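Local atomic coordinates of ferredoxin (Rhodopseudomonas palustris, PDB entry 4LTU), a protein that probably carries single electrons between redox partners by way of one bound [2Fe-2S] cluster, as adrenodoxin- and putidaredoxin-type ferredoxins do. Residues F6-P9 against D10-E14; I20-S23 against A24-A28; D65-E68 against D69-D73. One frame throughout, in Å; residues are numbered along the deposited sequence.

Contact 1 of 3, residues F6-P9 against D10-E14; sequences FIHP and DGRSE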
ATOM      1  N   PHE A   6      -1.724   8.817   2.983  1.00 19.83           N
ATOM      2  CA  PHE A   6      -1.627   8.455   1.567  1.00 19.56           C
ATOM      3  C   PHE A   6      -1.329   9.685   0.697  1.00 20.06           C
ATOM      4  O   PHE A   6      -1.961  10.733   0.879  1.00 19.81           O
ATOM      5  CB  PHE A   6      -2.921   7.817   1.055  1.00 19.52           C
ATOM      6  CG  PHE A   6      -3.069   6.341   1.374  1.00 19.13           C
ATOM      7  CD1 PHE A   6      -2.593   5.367   0.490  1.00 18.25           C
ATOM      8  CD2 PHE A   6      -3.726   5.930   2.531  1.00 15.61           C
ATOM      9  CE1 PHE A   6      -2.754   3.992   0.772  1.00 18.11           C
ATOM     10  CE2 PHE A   6      -3.887   4.565   2.825  1.00 16.13           C
ATOM     11  CZ  PHE A   6      -3.404   3.596   1.948  1.00 16.61           C
ATOM     12  N   ILE A   7      -0.398   9.549  -0.254  1.00 19.20           N
ATOM     13  CA  ILE A   7      -0.082  10.646  -1.189  1.00 19.54           C
ATOM     14  C   ILE A   7      -0.342  10.272  -2.651  1.00 19.21           C
ATOM     15  O   ILE A   7       0.186   9.285  -3.152  1.00 18.55           O
ATOM     16  CB  ILE A   7       1.367  11.151  -0.996  1.00 19.39           C
ATOM     17  CG1 ILE A   7       1.489  11.824   0.364  1.00 18.88           C
ATOM     18  CG2 ILE A   7       1.804  12.093  -2.148  1.00 20.31           C
ATOM     19  CD1 ILE A   7       2.773  11.517   1.050  1.00 20.18           C
ATOM     20  N   HIS A   8      -1.178  11.067  -3.307  1.00 20.06           N
ATOM     21  CA  HIS A   8      -1.538  10.887  -4.720  1.00 20.46           C
ATOM     22  C   HIS A   8      -0.405  11.326  -5.625  1.00 21.60           C
ATOM     23  O   HIS A   8       0.462  12.104  -5.201  1.00 23.30           O
ATOM     24  CB  HIS A   8      -2.838  11.636  -5.045  1.00 19.35           C
ATOM     25  CG  HIS A   8      -4.029  11.089  -4.313  1.00 18.76           C
ATOM     26  ND1 HIS A   8      -4.304  11.411  -3.001  1.00 17.07           N
ATOM     27  CD2 HIS A   8      -4.978  10.195  -4.688  1.00 16.13           C
ATOM     28  CE1 HIS A   8      -5.375  10.749  -2.604  1.00 17.12           C
ATOM     29  NE2 HIS A   8      -5.812  10.013  -3.609  1.00 17.14           N
ATOM     30  N   PRO A   9      -0.375  10.813  -6.859  1.00 22.49           N
ATOM     31  CA  PRO A   9       0.616  11.241  -7.848  1.00 23.48           C
ATOM     32  C   PRO A   9       0.829  12.760  -7.843  1.00 24.56           C
ATOM     33  O   PRO A   9       1.981  13.233  -7.988  1.00 24.73           O
ATOM     34  CB  PRO A   9      -0.008  10.811  -9.191  1.00 23.52           C
ATOM     35  CG  PRO A   9      -1.274  10.095  -8.864  1.00 23.01           C
ATOM     36  CD  PRO A   9      -1.268   9.772  -7.401  1.00 22.61           C
ATOM     37  N   ASP A  10      -0.263  13.512  -7.661  1.00 24.48           N
ATOM     38  CA  ASP A  10      -0.202  14.981  -7.717  1.00 24.64           C
ATOM     39  C   ASP A  10       0.438  15.617  -6.489  1.00 24.62           C
ATOM     40  O   ASP A  10       0.833  16.781  -6.537  1.00 25.62           O
ATOM     41  CB  ASP A  10      -1.578  15.616  -8.044  1.00 23.91           C
ATOM     42  CG  ASP A  10      -2.697  15.180  -7.099  1.00 24.09           C
ATOM     43  OD1 ASP A  10      -3.861  15.461  -7.437  1.00 27.19           O
ATOM     44  OD2 ASP A  10      -2.453  14.588  -6.025  1.00 19.66           O
ATOM     45  N   GLY A  11       0.529  14.865  -5.393  1.00 24.48           N
ATOM     46  CA  GLY A  11       1.276  15.297  -4.206  1.00 23.64           C
ATOM     47  C   GLY A  11       0.359  15.648  -3.065  1.00 24.07           C
ATOM     48  O   GLY A  11       0.807  16.043  -1.986  1.00 23.70           O
ATOM     49  N   ARG A  12      -0.943  15.508  -3.295  1.00 23.59           N
ATOM     50  CA  ARG A  12      -1.884  15.858  -2.268  1.00 23.40           C
ATOM     51  C   ARG A  12      -2.060  14.691  -1.304  1.00 23.23           C
ATOM     52  O   ARG A  12      -1.796  13.533  -1.661  1.00 23.03           O
ATOM     53  CB  ARG A  12      -3.198  16.346  -2.864  1.00 23.20           C
ATOM     54  CG  ARG A  12      -4.098  15.259  -3.365  1.00 24.07           C
ATOM     55  CD  ARG A  12      -5.118  15.865  -4.314  1.00 22.36           C
ATOM     56  NE  ARG A  12      -5.687  14.847  -5.191  1.00 24.20           N
ATOM     57  CZ  ARG A  12      -6.622  13.993  -4.815  1.00 23.43           C
ATOM     58  NH1 ARG A  12      -7.068  14.022  -3.560  1.00 23.49           N
ATOM     59  NH2 ARG A  12      -7.102  13.115  -5.685  1.00 23.18           N
ATOM     60  N   SER A  13      -2.473  15.001  -0.078  1.00 22.28           N
ATOM     61  CA  SER A  13      -2.532  13.984   0.946  1.00 22.56           C
ATOM     62  C   SER A  13      -3.918  13.759   1.510  1.00 23.09           C
ATOM     63  O   SER A  13      -4.850  14.599   1.374  1.00 22.69           O
ATOM     64  CB  SER A  13      -1.508  14.221   2.067  1.00 22.68           C
ATOM     65  OG  SER A  13      -1.531  15.559   2.543  1.00 23.72           O
ATOM     66  N   GLU A  14      -4.039  12.575   2.092  1.00 22.94           N
ATOM     67  CA  GLU A  14      -5.251  12.095   2.729  1.00 23.75           C
ATOM     68  C   GLU A  14      -4.805  11.304   3.953  1.00 23.78           C
ATOM     69  O   GLU A  14      -3.938  10.433   3.851  1.00 23.26           O
ATOM     70  CB  GLU A  14      -6.017  11.154   1.794  1.00 22.88           C
ATOM     71  CG  GLU A  14      -6.673  11.846   0.655  1.00 22.05           C
ATOM     72  CD  GLU A  14      -7.700  10.987  -0.056  1.00 18.36           C
ATOM     73  OE1 GLU A  14      -7.732  11.020  -1.304  1.00 17.53           O
ATOM     74  OE2 GLU A  14      -8.509  10.313   0.616  1.00 20.01           O
TER

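Contact 2 of 3, residues I20-S23 against A24-A28; sequences IGDS and AMFAA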
ATOM      1  N   ILE A  20      -5.661  -1.488  14.166  1.00 23.82           N
ATOM      2  CA  ILE A  20      -4.590  -2.435  14.168  1.00 23.76           C
ATOM      3  C   ILE A  20      -5.130  -3.691  13.463  1.00 23.55           C
ATOM      4  O   ILE A  20      -6.254  -4.133  13.741  1.00 22.55           O
ATOM      5  CB  ILE A  20      -4.148  -2.745  15.613  1.00 24.30           C
ATOM      6  CG1 ILE A  20      -3.808  -1.443  16.349  1.00 25.65           C
ATOM      7  CG2 ILE A  20      -2.934  -3.671  15.624  1.00 24.77           C
ATOM      8  CD1 ILE A  20      -3.464  -1.613  17.834  1.00 26.84           C
ATOM      9  N   GLY A  21      -4.353  -4.211  12.511  1.00 23.03           N
ATOM     10  CA  GLY A  21      -4.740  -5.413  11.772  1.00 22.21           C
ATOM     11  C   GLY A  21      -5.322  -5.194  10.385  1.00 21.79           C
ATOM     12  O   GLY A  21      -5.236  -6.084   9.536  1.00 21.82           O
ATOM     13  N   ASP A  22      -5.957  -4.042  10.155  1.00 21.31           N
ATOM     14  CA  ASP A  22      -6.380  -3.706   8.803  1.00 20.24           C
ATOM     15  C   ASP A  22      -5.147  -3.681   7.923  1.00 19.97           C
ATOM     16  O   ASP A  22      -4.069  -3.234   8.338  1.00 19.81           O
ATOM     17  CB  ASP A  22      -7.064  -2.335   8.707  1.00 20.71           C
ATOM     18  CG  ASP A  22      -8.296  -2.205   9.600  1.00 19.43           C
ATOM     19  OD1 ASP A  22      -8.801  -3.203  10.122  1.00 22.17           O
ATOM     20  OD2 ASP A  22      -8.769  -1.075   9.777  1.00 19.97           O
ATOM     21  N   SER A  23      -5.299  -4.204   6.711  1.00 19.36           N
ATOM     22  CA  SER A  23      -4.330  -3.940   5.688  1.00 18.55           C
ATOM     23  C   SER A  23      -4.485  -2.458   5.293  1.00 17.83           C
ATOM     24  O   SER A  23      -5.512  -1.841   5.578  1.00 17.59           O
ATOM     25  CB  SER A  23      -4.563  -4.870   4.513  1.00 17.90           C
ATOM     26  OG  SER A  23      -5.737  -4.487   3.841  1.00 19.06           O
ATOM     27  N   ALA A  24      -3.465  -1.917   4.636  1.00 17.32           N
ATOM     28  CA  ALA A  24      -3.451  -0.546   4.115  1.00 16.78           C
ATOM     29  C   ALA A  24      -4.485  -0.362   3.016  1.00 16.82           C
ATOM     30  O   ALA A  24      -5.017   0.732   2.828  1.00 17.76           O
ATOM     31  CB  ALA A  24      -2.038  -0.185   3.598  1.00 15.82           C
ATOM     32  N   MET A  25      -4.757  -1.435   2.295  1.00 16.22           N
ATOM     33  CA  MET A  25      -5.738  -1.439   1.227  1.00 16.19           C
ATOM     34  C   MET A  25      -7.162  -1.308   1.804  1.00 16.12           C
ATOM     35  O   MET A  25      -7.996  -0.519   1.314  1.00 14.99           O
ATOM     36  CB  MET A  25      -5.608  -2.732   0.401  1.00 14.99           C
ATOM     37  CG  MET A  25      -6.642  -2.834  -0.735  1.00 16.60           C
ATOM     38  SD  MET A  25      -7.166  -4.539  -1.000  1.00 20.09           S
ATOM     39  CE  MET A  25      -8.010  -4.857   0.540  1.00 16.32           C
ATOM     40  N   PHE A  26      -7.425  -2.105   2.832  1.00 16.08           N
ATOM     41  CA  PHE A  26      -8.700  -2.107   3.484  1.00 17.78           C
ATOM     42  C   PHE A  26      -8.945  -0.677   3.991  1.00 18.84           C
ATOM     43  O   PHE A  26      -9.966  -0.053   3.664  1.00 19.75           O
ATOM     44  CB  PHE A  26      -8.692  -3.136   4.626  1.00 17.44           C
ATOM     45  CG  PHE A  26      -9.949  -3.132   5.456  1.00 19.27           C
ATOM     46  CD1 PHE A  26     -11.005  -4.002   5.156  1.00 20.18           C
ATOM     47  CD2 PHE A  26     -10.080  -2.254   6.545  1.00 17.46           C
ATOM     48  CE1 PHE A  26     -12.173  -3.997   5.918  1.00 20.33           C
ATOM     49  CE2 PHE A  26     -11.231  -2.240   7.309  1.00 19.76           C
ATOM     50  CZ  PHE A  26     -12.291  -3.116   6.996  1.00 20.55           C
ATOM     51  N   ALA A  27      -7.984  -0.166   4.755  1.00 18.86           N
ATOM     52  CA  ALA A  27      -8.022   1.199   5.254  1.00 19.62           C
ATOM     53  C   ALA A  27      -8.315   2.221   4.159  1.00 19.05           C
ATOM     54  O   ALA A  27      -9.190   3.044   4.321  1.00 19.65           O
ATOM     55  CB  ALA A  27      -6.703   1.544   5.986  1.00 18.55           C
ATOM     56  N   ALA A  28      -7.570   2.170   3.062  1.00 18.94           N
ATOM     57  CA  ALA A  28      -7.842   3.003   1.881  1.00 18.21           C
ATOM     58  C   ALA A  28      -9.302   2.947   1.382  1.00 18.47           C
ATOM     59  O   ALA A  28      -9.979   3.982   1.235  1.00 18.27           O
ATOM     60  CB  ALA A  28      -6.909   2.610   0.758  1.00 17.19           C
TER

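Contact 3 of 3, residues D65-E68 against D69-D73; sequences DANE and DDLLD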
ATOM      1  N   ASP A  65       7.600 -11.092   0.997  1.00 21.30           N
ATOM      2  CA  ASP A  65       7.910 -12.505   0.799  1.00 20.67           C
ATOM      3  C   ASP A  65       8.120 -12.864  -0.654  1.00 21.05           C
ATOM      4  O   ASP A  65       8.136 -11.994  -1.538  1.00 21.40           O
ATOM      5  CB  ASP A  65       6.937 -13.459   1.501  1.00 20.22           C
ATOM      6  CG  ASP A  65       5.495 -13.228   1.143  1.00 19.42           C
ATOM      7  OD1 ASP A  65       5.152 -12.718   0.036  1.00 20.74           O
ATOM      8  OD2 ASP A  65       4.682 -13.622   1.979  1.00 14.59           O
ATOM      9  N   ALA A  66       8.321 -14.151  -0.894  1.00 21.39           N
ATOM     10  CA  ALA A  66       8.624 -14.636  -2.226  1.00 20.89           C
ATOM     11  C   ALA A  66       7.449 -14.390  -3.174  1.00 20.56           C
ATOM     12  O   ALA A  66       7.643 -13.939  -4.316  1.00 20.09           O
ATOM     13  CB  ALA A  66       8.975 -16.087  -2.171  1.00 20.69           C
ATOM     14  N   ASN A  67       6.244 -14.676  -2.688  1.00 20.40           N
ATOM     15  CA  ASN A  67       5.002 -14.440  -3.447  1.00 20.41           C
ATOM     16  C   ASN A  67       4.767 -12.955  -3.802  1.00 19.87           C
ATOM     17  O   ASN A  67       4.633 -12.599  -4.978  1.00 19.59           O
ATOM     18  CB  ASN A  67       3.799 -15.024  -2.689  1.00 20.89           C
ATOM     19  CG  ASN A  67       2.479 -14.743  -3.386  1.00 21.95           C
ATOM     20  OD1 ASN A  67       2.346 -14.969  -4.586  1.00 25.29           O
ATOM     21  ND2 ASN A  67       1.491 -14.267  -2.634  1.00 21.69           N
ATOM     22  N   GLU A  68       4.754 -12.080  -2.799  1.00 19.66           N
ATOM     23  CA  GLU A  68       4.613 -10.646  -3.073  1.00 19.26           C
ATOM     24  C   GLU A  68       5.691 -10.154  -4.018  1.00 19.47           C
ATOM     25  O   GLU A  68       5.406  -9.295  -4.877  1.00 20.22           O
ATOM     26  CB  GLU A  68       4.680  -9.819  -1.800  1.00 19.64           C
ATOM     27  CG  GLU A  68       4.554  -8.304  -2.058  1.00 17.96           C
ATOM     28  CD  GLU A  68       4.408  -7.503  -0.784  1.00 17.50           C
ATOM     29  OE1 GLU A  68       4.227  -8.106   0.297  1.00 18.30           O
ATOM     30  OE2 GLU A  68       4.500  -6.271  -0.856  1.00 17.18           O
ATOM     31  N   ASP A  69       6.913 -10.664  -3.861  1.00 18.44           N
ATOM     32  CA  ASP A  69       8.025 -10.256  -4.746  1.00 19.35           C
ATOM     33  C   ASP A  69       7.806 -10.590  -6.218  1.00 19.39           C
ATOM     34  O   ASP A  69       8.105  -9.785  -7.101  1.00 19.39           O
ATOM     35  CB  ASP A  69       9.356 -10.851  -4.302  1.00 18.74           C
ATOM     36  CG  ASP A  69      10.513 -10.378  -5.144  1.00 20.50           C
ATOM     37  OD1 ASP A  69      10.850  -9.157  -5.049  1.00 19.54           O
ATOM     38  OD2 ASP A  69      11.094 -11.229  -5.889  1.00 20.62           O
ATOM     39  N   ASP A  70       7.294 -11.779  -6.504  1.00 20.20           N
ATOM     40  CA  ASP A  70       6.986 -12.086  -7.904  1.00 20.53           C
ATOM     41  C   ASP A  70       5.738 -11.367  -8.406  1.00 20.07           C
ATOM     42  O   ASP A  70       5.690 -10.938  -9.559  1.00 20.47           O
ATOM     43  CB  ASP A  70       6.887 -13.572  -8.164  1.00 20.82           C
ATOM     44  CG  ASP A  70       6.714 -13.878  -9.638  1.00 23.39           C
ATOM     45  OD1 ASP A  70       7.679 -13.648 -10.423  1.00 25.11           O
ATOM     46  OD2 ASP A  70       5.601 -14.328 -10.006  1.00 25.43           O
ATOM     47  N   LEU A  71       4.727 -11.229  -7.552  1.00 19.34           N
ATOM     48  CA  LEU A  71       3.599 -10.357  -7.907  1.00 18.99           C
ATOM     49  C   LEU A  71       4.068  -8.953  -8.305  1.00 18.41           C
ATOM     50  O   LEU A  71       3.600  -8.378  -9.281  1.00 18.28           O
ATOM     51  CB  LEU A  71       2.571 -10.285  -6.769  1.00 17.95           C
ATOM     52  CG  LEU A  71       1.679 -11.532  -6.686  1.00 18.43           C
ATOM     53  CD1 LEU A  71       0.809 -11.471  -5.446  1.00 15.47           C
ATOM     54  CD2 LEU A  71       0.842 -11.739  -8.001  1.00 16.36           C
ATOM     55  N   LEU A  72       5.019  -8.416  -7.565  1.00 18.51           N
ATOM     56  CA  LEU A  72       5.426  -7.035  -7.799  1.00 19.48           C
ATOM     57  C   LEU A  72       6.072  -6.745  -9.153  1.00 20.69           C
ATOM     58  O   LEU A  72       6.022  -5.595  -9.614  1.00 21.15           O
ATOM     59  CB  LEU A  72       6.296  -6.514  -6.657  1.00 19.43           C
ATOM     60  CG  LEU A  72       5.493  -6.202  -5.397  1.00 17.79           C
ATOM     61  CD1 LEU A  72       6.443  -5.911  -4.241  1.00 14.41           C
ATOM     62  CD2 LEU A  72       4.476  -5.048  -5.650  1.00 16.34           C
ATOM     63  N   ASP A  73       6.649  -7.739  -9.825  1.00 21.17           N
ATOM     64  CA  ASP A  73       7.177  -7.387 -11.132  1.00 22.50           C
ATOM     65  C   ASP A  73       6.207  -7.473 -12.311  1.00 22.73           C
ATOM     66  O   ASP A  73       6.606  -7.285 -13.461  1.00 21.85           O
ATOM     67  CB  ASP A  73       8.588  -7.959 -11.423  1.00 23.61           C
ATOM     68  CG  ASP A  73       8.684  -9.420 -11.194  1.00 23.74           C
ATOM     69  OD1 ASP A  73       7.770 -10.122 -11.651  1.00 27.03           O
ATOM     70  OD2 ASP A  73       9.664  -9.863 -10.551  1.00 23.01           O
TER

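Contact 1 of 3, residues F6-P9 against D10-E14
The turn of the beta hairpin formed by strands 3-7 and 13-17 brings His8 and Arg12 face to face. The guanidinium of Arg12 lies flat on the imidazole of His8, planes 10° apart, with NH2 set off toward the rim, 3.7 Å from His8 CD2. Arg12 reaches this place because its CG sits between the backbone N and the carbonyl carbon (chi1 78°) and the chain then runs extended to NE. In the plane of the same guanidinium, Arg12 NE gives a hydrogen bond within a salt bridge to Asp10 OD1 (3.0 Å), which uses its syn lone pair. The other oxygen, Asp10 OD2, accepts from Arg12 N at 3.3 Å, a donor above the carboxylate plane, and so closes an Asx turn.

The backbone beneath is a type I turn from His8 to Gly11, with Gly11 N bonded to His8 O (2.8 Å). His8 N donates to Arg12 O at 3.0 Å, and Phe6 and Glu14 form an antiparallel hydrogen-bonded pair, Phe6 N to Glu14 O being nearly straight at 174°. Ile7 and Ser13, a non-hydrogen-bonded pair, put their side chains on the other face of the sheet, where Ile7 CG2 packs on Gly11 CA (3.8 Å). Strand 99-101 flanks the hairpin beyond Ile7, and Phe6 turns inward onto Ile33, Ile36 and Leu100.

With its plane held by the His8 stack and its NE by Asp10, the Arg12 guanidinium is probably restrained from rotating, and the nearby Asp10 carboxylate probably offsets its charge beside the imidazole.

Contact 2 of 3, residues I20-S23 against A24-A28
Ser23 OG accepts a hydrogen bond from Phe26 N at 3.1 Å. The hydroxyl also touches the start of that side chain, Phe26 CB, at 3.3 Å. One residue further along, Ala27 N donates to the backbone Ser23 O over 3.1 Å, an almost straight bond (176°) although the donor is tilted from the carbonyl plane. Ser23 thus engages the first turn with both its side chain and its carbonyl, and the methyl of Ala27 rests against the same carbonyl oxygen.

Beside this, the carboxylate of Asp22 meets Phe26 CD2 and CE2 obliquely: Asp22 CG is 3.5 Å from Phe26 CD2, and Asp22 OD2 is 3.7 Å from Phe26 CE2, with OD1 scarcely farther. The two planes stand 51° apart. Phe26 has CG anti to its own N (chi1 175°), which swings the ring back past the helix start to Asp22.

Ser23 is the N-cap of helix 24-29, and its hydroxyl replaces a carbonyl acceptor that the first turn lacks. Asp22 is fixed in turn by the loop before it, where OD2 accepts from Ala19 N; the backbones of Gly21 and Asp22 are also bonded to Ile91.

Met25, on the capped turn, has its chain bent at chi2 and chi3, bringing CE to 4.0 Å from Ser23 OG. Its side chain touches the [2Fe-2S] cluster and lies about 4 Å from that of the cluster ligand Cys87, while its backbone is bonded to Ser86. Ala27 packs on Ile4 of strand 3-7.

Contact 3 of 3, residues D65-E68 against D69-D73
Glu68 and Leu72 lie side by side, one turn apart on helix 66-72, and form the buried face of this short alpha-helix. Glu68 CG packs on Leu72 CD1 at 3.7 Å, and Leu72 CG sits close over Glu68 O. Glu68 leaves the helix with CG anti to its backbone N (chi1 179°) and stays extended, with Leu72 CD1 alongside it, so that the carboxylate reaches strand 83-85. There OE2 meets Arg84 NE in a salt bridge and accepts from Leu85 N, so the charge of this buried group is probably balanced. Leu71 and Leu72 both touch Leu85.

The opposite character belongs to Ala66, Asn67 and Asp70, which are exposed and make few side-chain contacts along the helix. The amide of Asn67 crosses Leu71 at a slant, OD1 3.9 Å from CD1, and its ND2 has a weak bond to Ala44 O. Leu71 itself is nearer the metal site, its side chain about 5 Å from the bound cluster. Asp69 turns away from the preceding residues to a salt bridge with Arg79.

Backbone bonds of the i to i+4 kind join the two halves, from Asp69 N to Asp65 O (2.9 Å) through Leu72 N to Glu68 O (2.9 Å). Asp65 is the N-cap: its OD1, met nearly along the C-O direction, accepts from Glu68 N at 2.9 Å and 170°.

In the fold
Along the chain the three contacts come in series: the hairpin turn of contact 1, the capped start of helix 24-29 in contact 2, then helix 66-72 in contact 3. Contacts 1 and 2 have centres about 17 Å apart yet touch, Phe6 CZ lying 3.8 Å from Ala28 CB where the helix packs on strand 3-7 of the mixed sheet. Contact 3 lies on the opposite side of the chain's centre from contact 1, with centres about 25 Å apart, and adjoins strand 83-85 at the sheet's other edge. Met25 of contact 2 and Leu71 of contact 3 approach the [2Fe-2S] cluster from two helices and probably help to shape its surroundings, whereas contact 1 lies farther off.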